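Catechol 1,2-dioxygenase (Acinetobacter sp., PDB 1DMH) catalyses the iron(III)-dependent intradiol cleavage of catechol by O2 to cis,cis-muconate, the first step from catechol in the beta-ketoadipate pathway. Local coordinates at residues R258-D270 against V279-K291. Residues are numbered along the deposited sequence; the frame is centred on the assembly and turned at random.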
ATOM      1  N   ARG A 258      -4.163  13.944 -24.470  1.00 22.03           N
ATOM      2  CA  ARG A 258      -3.990  15.381 -24.658  1.00 23.73           C
ATOM      3  C   ARG A 258      -4.194  15.784 -26.087  1.00 24.50           C
ATOM      4  O   ARG A 258      -3.917  15.008 -26.998  1.00 23.63           O
ATOM      5  CB  ARG A 258      -2.579  15.818 -24.341  1.00 25.49           C
ATOM      6  CG  ARG A 258      -2.148  15.592 -22.956  1.00 29.12           C
ATOM      7  CD  ARG A 258      -1.092  16.587 -22.730  1.00 31.88           C
ATOM      8  NE  ARG A 258      -0.752  16.669 -21.331  1.00 35.74           N
ATOM      9  CZ  ARG A 258      -0.065  17.674 -20.810  1.00 36.68           C
ATOM     10  NH1 ARG A 258       0.343  18.669 -21.589  1.00 36.00           N
ATOM     11  NH2 ARG A 258       0.208  17.672 -19.509  1.00 39.25           N
ATOM     12  N   GLU A 259      -4.626  17.025 -26.280  1.00 25.73           N
ATOM     13  CA  GLU A 259      -4.817  17.551 -27.624  1.00 27.34           C
ATOM     14  C   GLU A 259      -3.452  17.590 -28.273  1.00 24.99           C
ATOM     15  O   GLU A 259      -2.476  18.018 -27.655  1.00 24.19           O
ATOM     16  CB  GLU A 259      -5.392  18.965 -27.588  1.00 30.91           C
ATOM     17  CG  GLU A 259      -6.824  19.016 -27.133  1.00 38.27           C
ATOM     18  CD  GLU A 259      -7.350  20.439 -27.129  1.00 42.97           C
ATOM     19  OE1 GLU A 259      -7.277  21.087 -28.216  1.00 45.73           O
ATOM     20  OE2 GLU A 259      -7.827  20.908 -26.051  1.00 45.70           O
ATOM     21  N   GLY A 260      -3.394  17.153 -29.520  1.00 23.11           N
ATOM     22  CA  GLY A 260      -2.128  17.130 -30.205  1.00 21.83           C
ATOM     23  C   GLY A 260      -1.529  15.742 -30.144  1.00 20.79           C
ATOM     24  O   GLY A 260      -0.556  15.480 -30.823  1.00 21.35           O
ATOM     25  N   LEU A 261      -2.089  14.853 -29.331  1.00 19.53           N
ATOM     26  CA  LEU A 261      -1.559  13.491 -29.242  1.00 19.24           C
ATOM     27  C   LEU A 261      -2.537  12.448 -29.798  1.00 20.23           C
ATOM     28  O   LEU A 261      -2.295  11.234 -29.685  1.00 21.05           O
ATOM     29  CB  LEU A 261      -1.194  13.139 -27.797  1.00 17.97           C
ATOM     30  CG  LEU A 261      -0.129  14.012 -27.125  1.00 17.56           C
ATOM     31  CD1 LEU A 261       0.120  13.488 -25.709  1.00 16.76           C
ATOM     32  CD2 LEU A 261       1.164  14.016 -27.952  1.00 16.83           C
ATOM     33  N   VAL A 262      -3.637  12.914 -30.393  1.00 19.74           N
ATOM     34  CA  VAL A 262      -4.632  12.008 -30.983  1.00 19.93           C
ATOM     35  C   VAL A 262      -4.295  11.941 -32.468  1.00 19.94           C
ATOM     36  O   VAL A 262      -4.317  12.956 -33.151  1.00 20.03           O
ATOM     37  CB  VAL A 262      -6.067  12.557 -30.790  1.00 20.32           C
ATOM     38  CG1 VAL A 262      -7.078  11.627 -31.435  1.00 19.57           C
ATOM     39  CG2 VAL A 262      -6.348  12.738 -29.302  1.00 20.12           C
ATOM     40  N   VAL A 263      -3.993  10.752 -32.966  1.00 19.57           N
ATOM     41  CA  VAL A 263      -3.591  10.584 -34.356  1.00 20.77           C
ATOM     42  C   VAL A 263      -4.499   9.623 -35.146  1.00 21.39           C
ATOM     43  O   VAL A 263      -4.900   8.570 -34.642  1.00 20.71           O
ATOM     44  CB  VAL A 263      -2.101  10.080 -34.370  1.00 20.99           C
ATOM     45  CG1 VAL A 263      -1.591   9.883 -35.794  1.00 20.79           C
ATOM     46  CG2 VAL A 263      -1.210  11.067 -33.586  1.00 19.70           C
ATOM     47  N   ASP A 264      -4.822   9.989 -36.386  1.00 22.99           N
ATOM     48  CA  ASP A 264      -5.658   9.136 -37.231  1.00 24.92           C
ATOM     49  C   ASP A 264      -4.839   8.017 -37.857  1.00 25.55           C
ATOM     50  O   ASP A 264      -3.753   8.252 -38.382  1.00 25.73           O
ATOM     51  CB  ASP A 264      -6.270   9.901 -38.413  1.00 27.57           C
ATOM     52  CG  ASP A 264      -7.033  11.138 -37.995  1.00 30.97           C
ATOM     53  OD1 ASP A 264      -7.940  11.037 -37.138  1.00 32.81           O
ATOM     54  OD2 ASP A 264      -6.721  12.224 -38.540  1.00 33.73           O
ATOM     55  N   ALA A 265      -5.368   6.804 -37.823  1.00 25.66           N
ATOM     56  CA  ALA A 265      -4.703   5.676 -38.464  1.00 26.55           C
ATOM     57  C   ALA A 265      -5.440   5.522 -39.799  1.00 27.39           C
ATOM     58  O   ALA A 265      -6.579   5.059 -39.826  1.00 28.07           O
ATOM     59  CB  ALA A 265      -4.865   4.416 -37.633  1.00 25.48           C
ATOM     60  N   VAL A 266      -4.808   5.937 -40.885  1.00 27.26           N
ATOM     61  CA  VAL A 266      -5.394   5.846 -42.217  1.00 28.54           C
ATOM     62  C   VAL A 266      -5.323   4.429 -42.787  1.00 29.25           C
ATOM     63  O   VAL A 266      -4.256   3.809 -42.789  1.00 29.43           O
ATOM     64  CB  VAL A 266      -4.665   6.790 -43.175  1.00 28.63           C
ATOM     65  CG1 VAL A 266      -5.165   6.600 -44.586  1.00 28.90           C
ATOM     66  CG2 VAL A 266      -4.854   8.222 -42.709  1.00 29.13           C
ATOM     67  N   GLU A 267      -6.448   3.916 -43.277  1.00 29.90           N
ATOM     68  CA  GLU A 267      -6.484   2.567 -43.840  1.00 31.15           C
ATOM     69  C   GLU A 267      -6.230   2.531 -45.339  1.00 31.46           C
ATOM     70  O   GLU A 267      -6.850   3.267 -46.109  1.00 31.88           O
ATOM     71  CB  GLU A 267      -7.824   1.905 -43.546  1.00 31.81           C
ATOM     72  CG  GLU A 267      -8.093   1.702 -42.075  1.00 34.17           C
ATOM     73  CD  GLU A 267      -7.259   0.579 -41.467  1.00 35.92           C
ATOM     74  OE1 GLU A 267      -6.557  -0.142 -42.222  1.00 35.96           O
ATOM     75  OE2 GLU A 267      -7.324   0.409 -40.223  1.00 37.57           O
ATOM     76  N   HIS A 268      -5.310   1.670 -45.745  1.00 32.06           N
ATOM     77  CA  HIS A 268      -4.965   1.516 -47.147  1.00 32.93           C
ATOM     78  C   HIS A 268      -5.367   0.126 -47.600  1.00 34.07           C
ATOM     79  O   HIS A 268      -5.066  -0.860 -46.924  1.00 33.50           O
ATOM     80  CB  HIS A 268      -3.471   1.712 -47.325  1.00 32.60           C
ATOM     81  CG  HIS A 268      -3.020   3.098 -47.011  1.00 33.97           C
ATOM     82  ND1 HIS A 268      -3.228   4.157 -47.867  1.00 34.18           N
ATOM     83  CD2 HIS A 268      -2.449   3.618 -45.899  1.00 34.06           C
ATOM     84  CE1 HIS A 268      -2.803   5.270 -47.297  1.00 34.57           C
ATOM     85  NE2 HIS A 268      -2.326   4.969 -46.102  1.00 34.87           N
ATOM     86  N   THR A 269      -6.065   0.049 -48.731  1.00 35.58           N
ATOM     87  CA  THR A 269      -6.507  -1.230 -49.280  1.00 37.38           C
ATOM     88  C   THR A 269      -6.127  -1.358 -50.733  1.00 38.32           C
ATOM     89  O   THR A 269      -6.149  -2.449 -51.282  1.00 38.93           O
ATOM     90  CB  THR A 269      -8.025  -1.386 -49.201  1.00 37.19           C
ATOM     91  OG1 THR A 269      -8.640  -0.195 -49.706  1.00 37.88           O
ATOM     92  CG2 THR A 269      -8.468  -1.630 -47.780  1.00 37.41           C
ATOM     93  N   ASP A 270      -5.772  -0.246 -51.360  1.00 39.75           N
ATOM     94  CA  ASP A 270      -5.432  -0.296 -52.767  1.00 41.19           C
ATOM     95  C   ASP A 270      -4.078  -0.947 -53.006  1.00 41.37           C
ATOM     96  O   ASP A 270      -3.097  -0.673 -52.310  1.00 40.51           O
ATOM     97  CB  ASP A 270      -5.454   1.103 -53.356  1.00 43.07           C
ATOM     98  CG  ASP A 270      -4.245   1.893 -52.986  1.00 45.34           C
ATOM     99  OD1 ASP A 270      -3.208   1.727 -53.669  1.00 47.17           O
ATOM    100  OD2 ASP A 270      -4.320   2.654 -51.996  1.00 47.47           O
ATOM    101  N   VAL A 279       3.966  -4.684 -48.044  1.00 40.55           N
ATOM    102  CA  VAL A 279       3.307  -5.447 -47.000  1.00 38.82           C
ATOM    103  C   VAL A 279       2.516  -6.503 -47.756  1.00 38.22           C
ATOM    104  O   VAL A 279       2.502  -6.501 -48.989  1.00 38.07           O
ATOM    105  CB  VAL A 279       2.381  -4.570 -46.103  1.00 38.20           C
ATOM    106  CG1 VAL A 279       3.228  -3.634 -45.258  1.00 36.53           C
ATOM    107  CG2 VAL A 279       1.405  -3.780 -46.953  1.00 37.24           C
ATOM    108  N   GLU A 280       1.847  -7.390 -47.030  1.00 37.63           N
ATOM    109  CA  GLU A 280       1.114  -8.494 -47.652  1.00 36.87           C
ATOM    110  C   GLU A 280      -0.392  -8.322 -47.808  1.00 35.26           C
ATOM    111  O   GLU A 280      -1.083  -9.268 -48.188  1.00 35.49           O
ATOM    112  CB  GLU A 280       1.378  -9.784 -46.857  1.00 38.67           C
ATOM    113  CG  GLU A 280       2.880 -10.114 -46.596  1.00 41.61           C
ATOM    114  CD  GLU A 280       3.576  -9.154 -45.591  1.00 43.19           C
ATOM    115  OE1 GLU A 280       3.042  -8.991 -44.459  1.00 43.38           O
ATOM    116  OE2 GLU A 280       4.656  -8.586 -45.928  1.00 43.07           O
ATOM    117  N   GLY A 281      -0.909  -7.135 -47.511  1.00 33.10           N
ATOM    118  CA  GLY A 281      -2.339  -6.910 -47.624  1.00 30.64           C
ATOM    119  C   GLY A 281      -2.690  -5.555 -47.059  1.00 28.84           C
ATOM    120  O   GLY A 281      -1.792  -4.788 -46.773  1.00 27.99           O
ATOM    121  N   PRO A 282      -3.979  -5.223 -46.891  1.00 27.99           N
ATOM    122  CA  PRO A 282      -4.379  -3.924 -46.344  1.00 26.64           C
ATOM    123  C   PRO A 282      -3.685  -3.620 -45.009  1.00 25.39           C
ATOM    124  O   PRO A 282      -3.432  -4.524 -44.201  1.00 25.17           O
ATOM    125  CB  PRO A 282      -5.904  -4.060 -46.229  1.00 27.11           C
ATOM    126  CG  PRO A 282      -6.105  -5.574 -46.109  1.00 28.32           C
ATOM    127  CD  PRO A 282      -5.175  -6.020 -47.205  1.00 27.90           C
ATOM    128  N   PHE A 283      -3.372  -2.349 -44.786  1.00 23.07           N
ATOM    129  CA  PHE A 283      -2.672  -1.954 -43.570  1.00 22.31           C
ATOM    130  C   PHE A 283      -3.095  -0.545 -43.166  1.00 22.17           C
ATOM    131  O   PHE A 283      -3.721   0.180 -43.955  1.00 22.11           O
ATOM    132  CB  PHE A 283      -1.151  -1.996 -43.822  1.00 21.31           C
ATOM    133  CG  PHE A 283      -0.668  -0.948 -44.790  1.00 20.70           C
ATOM    134  CD1 PHE A 283      -0.772  -1.147 -46.164  1.00 21.13           C
ATOM    135  CD2 PHE A 283      -0.175   0.270 -44.335  1.00 21.12           C
ATOM    136  CE1 PHE A 283      -0.397  -0.147 -47.078  1.00 20.66           C
ATOM    137  CE2 PHE A 283       0.205   1.276 -45.233  1.00 20.97           C
ATOM    138  CZ  PHE A 283       0.091   1.063 -46.613  1.00 21.45           C
ATOM    139  N   ALA A 284      -2.755  -0.165 -41.934  1.00 20.80           N
ATOM    140  CA  ALA A 284      -3.054   1.170 -41.433  1.00 19.56           C
ATOM    141  C   ALA A 284      -1.735   1.978 -41.404  1.00 19.36           C
ATOM    142  O   ALA A 284      -0.638   1.423 -41.233  1.00 17.76           O
ATOM    143  CB  ALA A 284      -3.647   1.073 -40.036  1.00 18.22           C
ATOM    144  N   GLU A 285      -1.839   3.287 -41.604  1.00 19.31           N
ATOM    145  CA  GLU A 285      -0.664   4.149 -41.549  1.00 19.88           C
ATOM    146  C   GLU A 285      -0.902   5.334 -40.602  1.00 19.67           C
ATOM    147  O   GLU A 285      -1.971   5.969 -40.638  1.00 18.85           O
ATOM    148  CB  GLU A 285      -0.292   4.678 -42.941  1.00 20.86           C
ATOM    149  CG  GLU A 285       0.855   5.689 -42.927  1.00 23.26           C
ATOM    150  CD  GLU A 285       1.178   6.227 -44.305  1.00 26.18           C
ATOM    151  OE1 GLU A 285       0.231   6.527 -45.066  1.00 28.06           O
ATOM    152  OE2 GLU A 285       2.375   6.379 -44.630  1.00 26.86           O
ATOM    153  N   MET A 286       0.086   5.606 -39.751  1.00 19.16           N
ATOM    154  CA  MET A 286       0.051   6.732 -38.814  1.00 19.17           C
ATOM    155  C   MET A 286       1.377   7.468 -38.953  1.00 18.53           C
ATOM    156  O   MET A 286       2.435   6.852 -39.029  1.00 18.18           O
ATOM    157  CB  MET A 286      -0.111   6.273 -37.364  1.00 20.31           C
ATOM    158  CG  MET A 286      -1.421   5.546 -37.064  1.00 22.58           C
ATOM    159  SD  MET A 286      -1.570   4.959 -35.351  1.00 22.69           S
ATOM    160  CE  MET A 286      -1.810   6.464 -34.507  1.00 23.18           C
ATOM    161  N   VAL A 287       1.308   8.789 -39.032  1.00 17.99           N
ATOM    162  CA  VAL A 287       2.495   9.618 -39.135  1.00 18.30           C
ATOM    163  C   VAL A 287       2.501  10.439 -37.843  1.00 17.95           C
ATOM    164  O   VAL A 287       1.474  10.986 -37.463  1.00 17.84           O
ATOM    165  CB  VAL A 287       2.401  10.597 -40.341  1.00 18.38           C
ATOM    166  CG1 VAL A 287       3.675  11.429 -40.452  1.00 19.17           C
ATOM    167  CG2 VAL A 287       2.162   9.827 -41.610  1.00 19.87           C
ATOM    168  N   PHE A 288       3.624  10.506 -37.146  1.00 17.60           N
ATOM    169  CA  PHE A 288       3.661  11.318 -35.934  1.00 17.87           C
ATOM    170  C   PHE A 288       5.064  11.857 -35.758  1.00 17.39           C
ATOM    171  O   PHE A 288       6.010  11.090 -35.590  1.00 17.36           O
ATOM    172  CB  PHE A 288       3.267  10.515 -34.689  1.00 17.55           C
ATOM    173  CG  PHE A 288       3.143  11.364 -33.449  1.00 19.41           C
ATOM    174  CD1 PHE A 288       2.219  12.411 -33.397  1.00 19.74           C
ATOM    175  CD2 PHE A 288       3.979  11.165 -32.355  1.00 19.75           C
ATOM    176  CE1 PHE A 288       2.131  13.252 -32.276  1.00 19.20           C
ATOM    177  CE2 PHE A 288       3.895  12.000 -31.237  1.00 19.29           C
ATOM    178  CZ  PHE A 288       2.963  13.046 -31.209  1.00 19.39           C
ATOM    179  N   ASP A 289       5.196  13.180 -35.847  1.00 18.14           N
ATOM    180  CA  ASP A 289       6.491  13.845 -35.673  1.00 18.42           C
ATOM    181  C   ASP A 289       6.572  14.333 -34.245  1.00 17.95           C
ATOM    182  O   ASP A 289       5.551  14.704 -33.646  1.00 17.62           O
ATOM    183  CB  ASP A 289       6.649  15.082 -36.563  1.00 18.83           C
ATOM    184  CG  ASP A 289       6.513  14.778 -38.026  1.00 19.73           C
ATOM    185  OD1 ASP A 289       6.852  13.660 -38.457  1.00 19.45           O
ATOM    186  OD2 ASP A 289       6.097  15.688 -38.751  1.00 19.81           O
ATOM    187  N   LEU A 290       7.787  14.345 -33.710  1.00 18.02           N
ATOM    188  CA  LEU A 290       8.010  14.816 -32.350  1.00 18.01           C
ATOM    189  C   LEU A 290       9.059  15.908 -32.363  1.00 18.11           C
ATOM    190  O   LEU A 290      10.049  15.809 -33.081  1.00 17.49           O
ATOM    191  CB  LEU A 290       8.478  13.678 -31.442  1.00 17.12           C
ATOM    192  CG  LEU A 290       7.450  12.556 -31.313  1.00 18.23           C
ATOM    193  CD1 LEU A 290       7.705  11.588 -32.449  1.00 18.97           C
ATOM    194  CD2 LEU A 290       7.552  11.830 -29.963  1.00 17.55           C
ATOM    195  N   LYS A 291       8.828  16.953 -31.572  1.00 19.06           N
ATOM    196  CA  LYS A 291       9.766  18.070 -31.472  1.00 19.85           C
ATOM    197  C   LYS A 291      10.264  18.111 -30.032  1.00 18.96           C
ATOM    198  O   LYS A 291       9.466  18.090 -29.080  1.00 18.09           O
ATOM    199  CB  LYS A 291       9.089  19.396 -31.846  1.00 21.77           C
ATOM    200  CG  LYS A 291      10.057  20.596 -31.859  1.00 25.50           C
ATOM    201  CD  LYS A 291       9.337  21.868 -32.335  1.00 28.69           C
ATOM    202  CE  LYS A 291      10.183  23.136 -32.182  1.00 29.74           C
ATOM    203  NZ  LYS A 291      11.394  23.092 -33.028  1.00 31.92           N
TER
HETATM  204  O   HOH W   1      -1.701   9.695 -39.382  1.00 22.74           O
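His268 lies against Phe283 in a hydrogen-bonded antiparallel pair: His268 N reaches Phe283 O at 2.8 Å with an N-H...O angle of 170°. Phe283 CG sits between its own backbone N and carbonyl carbon (chi1 68°), which turns one face of the phenyl ring toward His268 CB. His268 CB stands over that face, 3.9 Å from the Phe283 ring centroid, a CH-pi contact. The two rings, 25° from parallel, are slid apart and barely overlap. Extended along its chain, Glu285 sends OE1 to within 3.2 Å of His268 NE2, but this bond is weak; OE2 is held by His137.

Val266 and Glu285 form the next hydrogen-bonded pair, with Glu285 N to Val266 O at 2.7 Å. This antiparallel pair, joined through helix 271-276, belongs to the mixed beta-sheet of the intradiol dioxygenase domain, strand 283-291 running parallel to 133-141.

Beyond Ala265 the strands separate, and a water spans the gap from Asp264 O to Val287 N. Met286 turns at its last torsion, laying CE 3.6 Å from Val263 CB; its side chain also nears catechol-binding Ile225. Val263 CG2 meets Phe288 CD1 at 3.7 Å, while Leu261 CD2 touches CZ of the same ring.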